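Local coordinates for protein diaminopimelate decarboxylase (Psychromonas ingrahamii, PDB 4XG1) that probably decarboxylates meso-diaminopimelate to L-lysine with the help of pyridoxal 5'-phosphate, the last step of lysine biosynthesis, working as a homodimer, at residues T28-W42 with A278-V290. Residues are numbered along the deposited sequence; the frame is centred on the assembly and turned at random.
Sequences TPAYIYSRATIERHW and AIMANAGVLVTKV. With TME (propane), chain S.
The two chain connections between the pyridoxal-binding TIM barrel and the C-terminal beta domain of this fold-type III decarboxylase run side by side here, strand 30-34 pairing antiparallel with 284-290. A30 and I32 trade paired backbone bonds with V287 and V285, the straightest being V287 N to A30 O (2.8 Å, 177°), and S34 N to A283 O adds a fifth. On the face of Y31 and L286, leucine CD1 sits squarely over the tyrosine ring, 3.9 Å from its centroid and 6° off the normal; with L286 CG anti to the backbone N (chi1 174°), the turn at chi2 swings CD1 over the ring. The G284 CA touches the edge of the Y33 ring. On the other face I32 CD1 reaches V287 CG2 at 3.5 Å.

Beyond S34, which caps the helix by taking T37 N on its OG (2.8 Å), A283 CB wedges between T37 CG2 and I38 CG1, while the bent M280 brings its SD and CE across I38 at a slant, SD 3.8 Å from I38 CG1. H41 ND1 then donates in its ring plane to I279 O (3.2 Å), arriving from above the carbonyl plane. Along the helix, R35 grips E39 OE2 side-on with NE and NH2, and E39 OE1 touches propane C1. A glutamine in place of E39 takes away the negative charge that R35 NE and NH2 share, and would probably leave the guanidinium held mainly by D396 at NH1 and freer to turn.

Helix 19-26 packs on I32 and V287, and helix 66-74 of the barrel on I38, W42 and I279. Strand 391-396 flanks 30-34 in parallel on its other edge, while D305 binds both T28 and T288 by their hydroxyls.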
ATOM      1  N   THR B  28       1.515  -3.924 -20.250  1.00 13.21           N
ATOM      2  CA  THR B  28       1.359  -2.971 -19.183  1.00 12.77           C
ATOM      3  C   THR B  28       0.415  -3.535 -18.116  1.00 12.07           C
ATOM      4  O   THR B  28      -0.414  -4.383 -18.434  1.00 12.27           O
ATOM      5  CB  THR B  28       0.756  -1.663 -19.735  1.00 12.91           C
ATOM      6  OG1 THR B  28      -0.442  -1.951 -20.469  1.00 12.27           O
ATOM      7  CG2 THR B  28       1.752  -1.018 -20.638  1.00 12.82           C
ATOM      8  N   PRO B  29       0.473  -3.039 -16.885  1.00 11.40           N
ATOM      9  CA  PRO B  29       1.400  -1.997 -16.466  1.00 11.54           C
ATOM     10  C   PRO B  29       2.771  -2.519 -16.246  1.00 11.35           C
ATOM     11  O   PRO B  29       2.951  -3.736 -16.004  1.00 11.21           O
ATOM     12  CB  PRO B  29       0.849  -1.535 -15.120  1.00 11.40           C
ATOM     13  CG  PRO B  29       0.013  -2.676 -14.663  1.00 12.00           C
ATOM     14  CD  PRO B  29      -0.606  -3.215 -15.905  1.00 11.74           C
ATOM     15  N   ALA B  30       3.741  -1.626 -16.375  1.00 10.85           N
ATOM     16  CA  ALA B  30       5.130  -2.041 -16.256  1.00 10.60           C
ATOM     17  C   ALA B  30       5.991  -0.927 -15.722  1.00 10.28           C
ATOM     18  O   ALA B  30       5.911   0.210 -16.175  1.00 10.83           O
ATOM     19  CB  ALA B  30       5.655  -2.476 -17.598  1.00 10.43           C
ATOM     20  N   TYR B  31       6.802  -1.250 -14.734  1.00 10.13           N
ATOM     21  CA  TYR B  31       7.811  -0.317 -14.254  1.00 10.14           C
ATOM     22  C   TYR B  31       9.034  -0.514 -15.103  1.00 10.18           C
ATOM     23  O   TYR B  31       9.415  -1.665 -15.367  1.00  9.49           O
ATOM     24  CB  TYR B  31       8.176  -0.599 -12.798  1.00  9.62           C
ATOM     25  CG  TYR B  31       7.250   0.068 -11.800  1.00  9.48           C
ATOM     26  CD1 TYR B  31       7.407   1.418 -11.478  1.00  9.03           C
ATOM     27  CD2 TYR B  31       6.262  -0.664 -11.128  1.00  9.09           C
ATOM     28  CE1 TYR B  31       6.589   2.031 -10.572  1.00  8.86           C
ATOM     29  CE2 TYR B  31       5.456  -0.048 -10.197  1.00  8.76           C
ATOM     30  CZ  TYR B  31       5.614   1.289  -9.929  1.00  8.88           C
ATOM     31  OH  TYR B  31       4.823   1.930  -8.975  1.00  9.31           O
ATOM     32  N   ILE B  32       9.655   0.597 -15.497  1.00 10.32           N
ATOM     33  CA  ILE B  32      10.867   0.532 -16.289  1.00 11.17           C
ATOM     34  C   ILE B  32      11.953   1.368 -15.683  1.00 11.22           C
ATOM     35  O   ILE B  32      11.727   2.545 -15.378  1.00 11.34           O
ATOM     36  CB  ILE B  32      10.595   1.025 -17.720  1.00 12.27           C
ATOM     37  CG1 ILE B  32       9.623   0.079 -18.413  1.00 12.81           C
ATOM     38  CG2 ILE B  32      11.889   1.041 -18.541  1.00 12.76           C
ATOM     39  CD1 ILE B  32       9.159   0.548 -19.772  1.00 13.64           C
ATOM     40  N   TYR B  33      13.115   0.771 -15.506  1.00 11.66           N
ATOM     41  CA  TYR B  33      14.224   1.430 -14.817  1.00 12.71           C
ATOM     42  C   TYR B  33      15.441   1.585 -15.729  1.00 14.44           C
ATOM     43  O   TYR B  33      15.743   0.690 -16.528  1.00 14.01           O
ATOM     44  CB  TYR B  33      14.642   0.630 -13.596  1.00 12.56           C
ATOM     45  CG  TYR B  33      13.527   0.344 -12.596  1.00 12.99           C
ATOM     46  CD1 TYR B  33      12.800   1.359 -12.009  1.00 13.13           C
ATOM     47  CD2 TYR B  33      13.206  -0.973 -12.239  1.00 13.81           C
ATOM     48  CE1 TYR B  33      11.789   1.085 -11.111  1.00 13.34           C
ATOM     49  CE2 TYR B  33      12.193  -1.257 -11.358  1.00 13.53           C
ATOM     50  CZ  TYR B  33      11.488  -0.223 -10.789  1.00 13.55           C
ATOM     51  OH  TYR B  33      10.484  -0.508  -9.885  1.00 13.62           O
ATOM     52  N   SER B  34      16.111   2.737 -15.611  1.00 16.15           N
ATOM     53  CA  SER B  34      17.373   3.028 -16.300  1.00 16.82           C
ATOM     54  C   SER B  34      18.563   2.645 -15.476  1.00 16.11           C
ATOM     55  O   SER B  34      18.802   3.222 -14.450  1.00 15.80           O
ATOM     56  CB  SER B  34      17.491   4.520 -16.611  1.00 17.56           C
ATOM     57  OG  SER B  34      18.847   4.877 -16.881  1.00 18.99           O
ATOM     58  N   ARG B  35      19.337   1.681 -15.934  1.00 18.38           N
ATOM     59  CA  ARG B  35      20.588   1.321 -15.230  1.00 20.47           C
ATOM     60  C   ARG B  35      21.559   2.504 -15.128  1.00 21.68           C
ATOM     61  O   ARG B  35      22.133   2.760 -14.074  1.00 19.91           O
ATOM     62  CB  ARG B  35      21.332   0.227 -15.958  1.00 22.75           C
ATOM     63  CG  ARG B  35      22.708   0.069 -15.363  1.00 25.54           C
ATOM     64  CD  ARG B  35      23.504  -1.032 -16.009  1.00 29.15           C
ATOM     65  NE  ARG B  35      24.667  -1.328 -15.170  1.00 33.03           N
ATOM     66  CZ  ARG B  35      25.572  -2.266 -15.436  1.00 38.15           C
ATOM     67  NH1 ARG B  35      25.460  -3.021 -16.533  1.00 43.10           N
ATOM     68  NH2 ARG B  35      26.589  -2.446 -14.605  1.00 38.23           N
ATOM     69  N   ALA B  36      21.717   3.218 -16.245  1.00 21.30           N
ATOM     70  CA  ALA B  36      22.633   4.335 -16.312  1.00 21.30           C
ATOM     71  C   ALA B  36      22.210   5.431 -15.333  1.00 20.08           C
ATOM     72  O   ALA B  36      23.045   5.973 -14.616  1.00 21.47           O
ATOM     73  CB  ALA B  36      22.680   4.898 -17.727  1.00 22.63           C
ATOM     74  N   THR B  37      20.929   5.759 -15.299  1.00 18.00           N
ATOM     75  CA  THR B  37      20.459   6.775 -14.386  1.00 17.40           C
ATOM     76  C   THR B  37      20.701   6.386 -12.945  1.00 19.23           C
ATOM     77  O   THR B  37      21.069   7.213 -12.145  1.00 19.54           O
ATOM     78  CB  THR B  37      18.980   7.016 -14.556  1.00 17.69           C
ATOM     79  OG1 THR B  37      18.704   7.309 -15.935  1.00 17.33           O
ATOM     80  CG2 THR B  37      18.509   8.176 -13.658  1.00 17.27           C
ATOM     81  N   ILE B  38      20.512   5.112 -12.605  1.00 20.44           N
ATOM     82  CA  ILE B  38      20.736   4.669 -11.225  1.00 20.98           C
ATOM     83  C   ILE B  38      22.196   4.861 -10.842  1.00 22.87           C
ATOM     84  O   ILE B  38      22.537   5.369  -9.755  1.00 23.25           O
ATOM     85  CB  ILE B  38      20.358   3.180 -11.037  1.00 19.12           C
ATOM     86  CG1 ILE B  38      18.849   3.014 -11.179  1.00 18.59           C
ATOM     87  CG2 ILE B  38      20.794   2.667  -9.689  1.00 18.83           C
ATOM     88  CD1 ILE B  38      18.413   1.600 -11.426  1.00 18.16           C
ATOM     89  N   GLU B  39      23.068   4.417 -11.741  1.00 25.58           N
ATOM     90  CA  GLU B  39      24.510   4.471 -11.510  1.00 25.63           C
ATOM     91  C   GLU B  39      24.985   5.925 -11.439  1.00 23.29           C
ATOM     92  O   GLU B  39      25.667   6.313 -10.523  1.00 21.06           O
ATOM     93  CB  GLU B  39      25.218   3.677 -12.608  1.00 26.42           C
ATOM     94  CG  GLU B  39      25.042   2.180 -12.371  1.00 26.71           C
ATOM     95  CD  GLU B  39      25.700   1.283 -13.399  1.00 25.93           C
ATOM     96  OE1 GLU B  39      25.978   1.743 -14.539  1.00 26.14           O
ATOM     97  OE2 GLU B  39      25.898   0.097 -13.064  1.00 22.77           O
ATOM     98  N   ARG B  40      24.568   6.723 -12.388  1.00 24.25           N
ATOM     99  CA  ARG B  40      24.944   8.115 -12.389  1.00 27.24           C
ATOM    100  C   ARG B  40      24.557   8.756 -11.076  1.00 28.49           C
ATOM    101  O   ARG B  40      25.368   9.472 -10.475  1.00 30.05           O
ATOM    102  CB  ARG B  40      24.283   8.841 -13.523  1.00 29.35           C
ATOM    103  CG  ARG B  40      24.843  10.206 -13.774  1.00 33.50           C
ATOM    104  CD  ARG B  40      24.142  10.795 -14.976  1.00 38.75           C
ATOM    105  NE  ARG B  40      22.869  11.392 -14.603  1.00 46.10           N
ATOM    106  CZ  ARG B  40      21.901  11.752 -15.456  1.00 57.48           C
ATOM    107  NH1 ARG B  40      22.019  11.538 -16.772  1.00 55.84           N
ATOM    108  NH2 ARG B  40      20.795  12.332 -14.977  1.00 59.10           N
ATOM    109  N   HIS B  41      23.331   8.489 -10.616  1.00 26.96           N
ATOM    110  CA  HIS B  41      22.821   9.144  -9.407  1.00 23.94           C
ATOM    111  C   HIS B  41      23.542   8.686  -8.152  1.00 21.90           C
ATOM    112  O   HIS B  41      23.785   9.489  -7.271  1.00 20.80           O
ATOM    113  CB  HIS B  41      21.314   8.979  -9.267  1.00 24.12           C
ATOM    114  CG  HIS B  41      20.521   9.894 -10.148  1.00 24.68           C
ATOM    115  ND1 HIS B  41      19.168   9.749 -10.324  1.00 25.42           N
ATOM    116  CD2 HIS B  41      20.887  10.947 -10.923  1.00 26.86           C
ATOM    117  CE1 HIS B  41      18.724  10.691 -11.145  1.00 27.67           C
ATOM    118  NE2 HIS B  41      19.752  11.424 -11.538  1.00 27.31           N
ATOM    119  N   TRP B  42      23.940   7.425  -8.088  1.00 21.79           N
ATOM    120  CA  TRP B  42      24.687   6.950  -6.931  1.00 22.19           C
ATOM    121  C   TRP B  42      26.080   7.573  -6.936  1.00 26.24           C
ATOM    122  O   TRP B  42      26.599   7.957  -5.906  1.00 25.75           O
ATOM    123  CB  TRP B  42      24.812   5.435  -6.940  1.00 20.54           C
ATOM    124  CG  TRP B  42      25.475   4.894  -5.708  1.00 19.26           C
ATOM    125  CD1 TRP B  42      24.868   4.473  -4.568  1.00 19.74           C
ATOM    126  CD2 TRP B  42      26.880   4.707  -5.501  1.00 18.82           C
ATOM    127  NE1 TRP B  42      25.806   4.012  -3.658  1.00 18.57           N
ATOM    128  CE2 TRP B  42      27.047   4.158  -4.220  1.00 18.21           C
ATOM    129  CE3 TRP B  42      28.018   4.952  -6.289  1.00 18.66           C
ATOM    130  CZ2 TRP B  42      28.282   3.852  -3.716  1.00 19.17           C
ATOM    131  CZ3 TRP B  42      29.244   4.645  -5.786  1.00 17.49           C
ATOM    132  CH2 TRP B  42      29.374   4.090  -4.526  1.00 18.77           C
ATOM    133  N   ALA B 278      16.592  10.380  -3.960  1.00 12.49           N
ATOM    134  CA  ALA B 278      17.488  11.155  -4.814  1.00 13.81           C
ATOM    135  C   ALA B 278      18.217  10.252  -5.790  1.00 14.68           C
ATOM    136  O   ALA B 278      18.512  10.644  -6.922  1.00 13.61           O
ATOM    137  CB  ALA B 278      18.477  11.910  -3.980  1.00 14.35           C
ATOM    138  N   ILE B 279      18.434   9.010  -5.383  1.00 15.85           N
ATOM    139  CA  ILE B 279      19.009   8.042  -6.311  1.00 17.28           C
ATOM    140  C   ILE B 279      17.996   7.448  -7.271  1.00 16.14           C
ATOM    141  O   ILE B 279      18.263   7.337  -8.452  1.00 20.55           O
ATOM    142  CB  ILE B 279      19.765   6.940  -5.572  1.00 18.43           C
ATOM    143  CG1 ILE B 279      20.991   7.553  -4.916  1.00 16.92           C
ATOM    144  CG2 ILE B 279      20.178   5.829  -6.532  1.00 19.63           C
ATOM    145  CD1 ILE B 279      21.706   6.605  -3.990  1.00 16.63           C
ATOM    146  N   MET B 280      16.829   7.066  -6.797  1.00 15.56           N
ATOM    147  CA  MET B 280      15.921   6.225  -7.628  1.00 13.99           C
ATOM    148  C   MET B 280      14.745   6.912  -8.266  1.00 12.88           C
ATOM    149  O   MET B 280      14.240   6.421  -9.271  1.00 12.01           O
ATOM    150  CB  MET B 280      15.391   5.072  -6.795  1.00 13.42           C
ATOM    151  CG  MET B 280      16.441   4.055  -6.412  1.00 13.23           C
ATOM    152  SD  MET B 280      17.180   3.208  -7.804  1.00 13.06           S
ATOM    153  CE  MET B 280      15.769   2.766  -8.820  1.00 12.38           C
ATOM    154  N   ALA B 281      14.282   8.024  -7.707  1.00 12.96           N
ATOM    155  CA  ALA B 281      12.990   8.573  -8.144  1.00 14.26           C
ATOM    156  C   ALA B 281      12.879   8.676  -9.648  1.00 15.65           C
ATOM    157  O   ALA B 281      12.015   8.073 -10.275  1.00 16.78           O
ATOM    158  CB  ALA B 281      12.727   9.894  -7.508  1.00 14.44           C
ATOM    159  N   ASN B 282      13.805   9.404 -10.243  1.00 17.70           N
ATOM    160  CA  ASN B 282      13.744   9.653 -11.683  1.00 17.74           C
ATOM    161  C   ASN B 282      14.544   8.645 -12.493  1.00 16.62           C
ATOM    162  O   ASN B 282      14.639   8.779 -13.714  1.00 17.11           O
ATOM    163  CB  ASN B 282      14.177  11.077 -11.974  1.00 18.30           C
ATOM    164  CG  ASN B 282      13.120  12.083 -11.562  1.00 20.53           C
ATOM    165  OD1 ASN B 282      11.948  11.945 -11.919  1.00 20.76           O
ATOM    166  ND2 ASN B 282      13.522  13.101 -10.798  1.00 21.12           N
ATOM    167  N   ALA B 283      15.054   7.607 -11.831  1.00 15.17           N
ATOM    168  CA  ALA B 283      15.606   6.431 -12.522  1.00 14.89           C
ATOM    169  C   ALA B 283      14.551   5.412 -12.976  1.00 14.40           C
ATOM    170  O   ALA B 283      14.926   4.391 -13.551  1.00 14.31           O
ATOM    171  CB  ALA B 283      16.630   5.720 -11.662  1.00 15.15           C
ATOM    172  N   GLY B 284      13.257   5.704 -12.769  1.00 13.73           N
ATOM    173  CA  GLY B 284      12.205   4.811 -13.221  1.00 12.85           C
ATOM    174  C   GLY B 284      10.925   5.499 -13.643  1.00 12.42           C
ATOM    175  O   GLY B 284      10.607   6.577 -13.186  1.00 11.46           O
ATOM    176  N   VAL B 285      10.197   4.831 -14.532  1.00 12.22           N
ATOM    177  CA  VAL B 285       8.879   5.255 -14.890  1.00 12.96           C
ATOM    178  C   VAL B 285       7.898   4.101 -14.790  1.00 12.77           C
ATOM    179  O   VAL B 285       8.302   2.929 -14.673  1.00 12.50           O
ATOM    180  CB  VAL B 285       8.843   5.800 -16.331  1.00 14.22           C
ATOM    181  CG1 VAL B 285       9.808   6.970 -16.442  1.00 14.98           C
ATOM    182  CG2 VAL B 285       9.214   4.735 -17.346  1.00 14.19           C
ATOM    183  N   LEU B 286       6.613   4.437 -14.852  1.00 12.27           N
ATOM    184  CA  LEU B 286       5.567   3.440 -14.909  1.00 12.19           C
ATOM    185  C   LEU B 286       4.747   3.651 -16.157  1.00 12.56           C
ATOM    186  O   LEU B 286       4.170   4.725 -16.366  1.00 11.95           O
ATOM    187  CB  LEU B 286       4.658   3.555 -13.703  1.00 12.30           C
ATOM    188  CG  LEU B 286       3.400   2.653 -13.674  1.00 12.09           C
ATOM    189  CD1 LEU B 286       3.785   1.192 -13.718  1.00 12.14           C
ATOM    190  CD2 LEU B 286       2.559   2.931 -12.443  1.00 11.88           C
ATOM    191  N   VAL B 287       4.692   2.619 -16.996  1.00 12.63           N
ATOM    192  CA  VAL B 287       4.004   2.714 -18.281  1.00 12.73           C
ATOM    193  C   VAL B 287       2.649   2.055 -18.171  1.00 13.10           C
ATOM    194  O   VAL B 287       2.538   0.978 -17.571  1.00 12.41           O
ATOM    195  CB  VAL B 287       4.779   1.985 -19.374  1.00 12.89           C
ATOM    196  CG1 VAL B 287       4.144   2.267 -20.727  1.00 13.09           C
ATOM    197  CG2 VAL B 287       6.236   2.403 -19.352  1.00 13.46           C
ATOM    198  N   THR B 288       1.637   2.683 -18.752  1.00 13.54           N
ATOM    199  CA  THR B 288       0.299   2.172 -18.649  1.00 14.68           C
ATOM    200  C   THR B 288      -0.452   2.441 -19.941  1.00 16.68           C
ATOM    201  O   THR B 288      -0.130   3.353 -20.681  1.00 18.60           O
ATOM    202  CB  THR B 288      -0.419   2.802 -17.451  1.00 14.16           C
ATOM    203  OG1 THR B 288      -1.755   2.294 -17.356  1.00 14.34           O
ATOM    204  CG2 THR B 288      -0.465   4.300 -17.597  1.00 13.58           C
ATOM    205  N   LYS B 289      -1.484   1.663 -20.193  1.00 18.34           N
ATOM    206  CA  LYS B 289      -2.243   1.746 -21.417  1.00 20.07           C
ATOM    207  C   LYS B 289      -3.616   2.354 -21.127  1.00 21.53           C
ATOM    208  O   LYS B 289      -4.266   2.018 -20.119  1.00 20.98           O
ATOM    209  CB  LYS B 289      -2.419   0.348 -21.974  1.00 22.34           C
ATOM    210  CG  LYS B 289      -3.265   0.237 -23.244  1.00 24.69           C
ATOM    211  CD  LYS B 289      -3.447  -1.231 -23.634  1.00 26.11           C
ATOM    212  CE  LYS B 289      -4.888  -1.509 -24.053  1.00 29.38           C
ATOM    213  NZ  LYS B 289      -5.336  -2.866 -23.627  1.00 32.37           N
ATOM    214  N   VAL B 290      -4.047   3.270 -21.991  1.00 21.93           N
ATOM    215  CA  VAL B 290      -5.374   3.866 -21.879  1.00 23.45           C
ATOM    216  C   VAL B 290      -6.384   2.826 -22.345  1.00 23.74           C
ATOM    217  O   VAL B 290      -6.290   2.318 -23.473  1.00 23.74           O
ATOM    218  CB  VAL B 290      -5.493   5.118 -22.785  1.00 25.21           C
ATOM    219  CG1 VAL B 290      -6.887   5.702 -22.707  1.00 24.71           C
ATOM    220  CG2 VAL B 290      -4.473   6.173 -22.382  1.00 27.89           C
TER
HETATM  221  C1  TME S 507      26.416   4.336 -16.542  1.00 25.19           C
HETATM  222  C2  TME S 507      26.186   5.594 -15.669  1.00 25.65           C
HETATM  223  C3  TME S 507      25.666   6.832 -16.415  1.00 24.45           C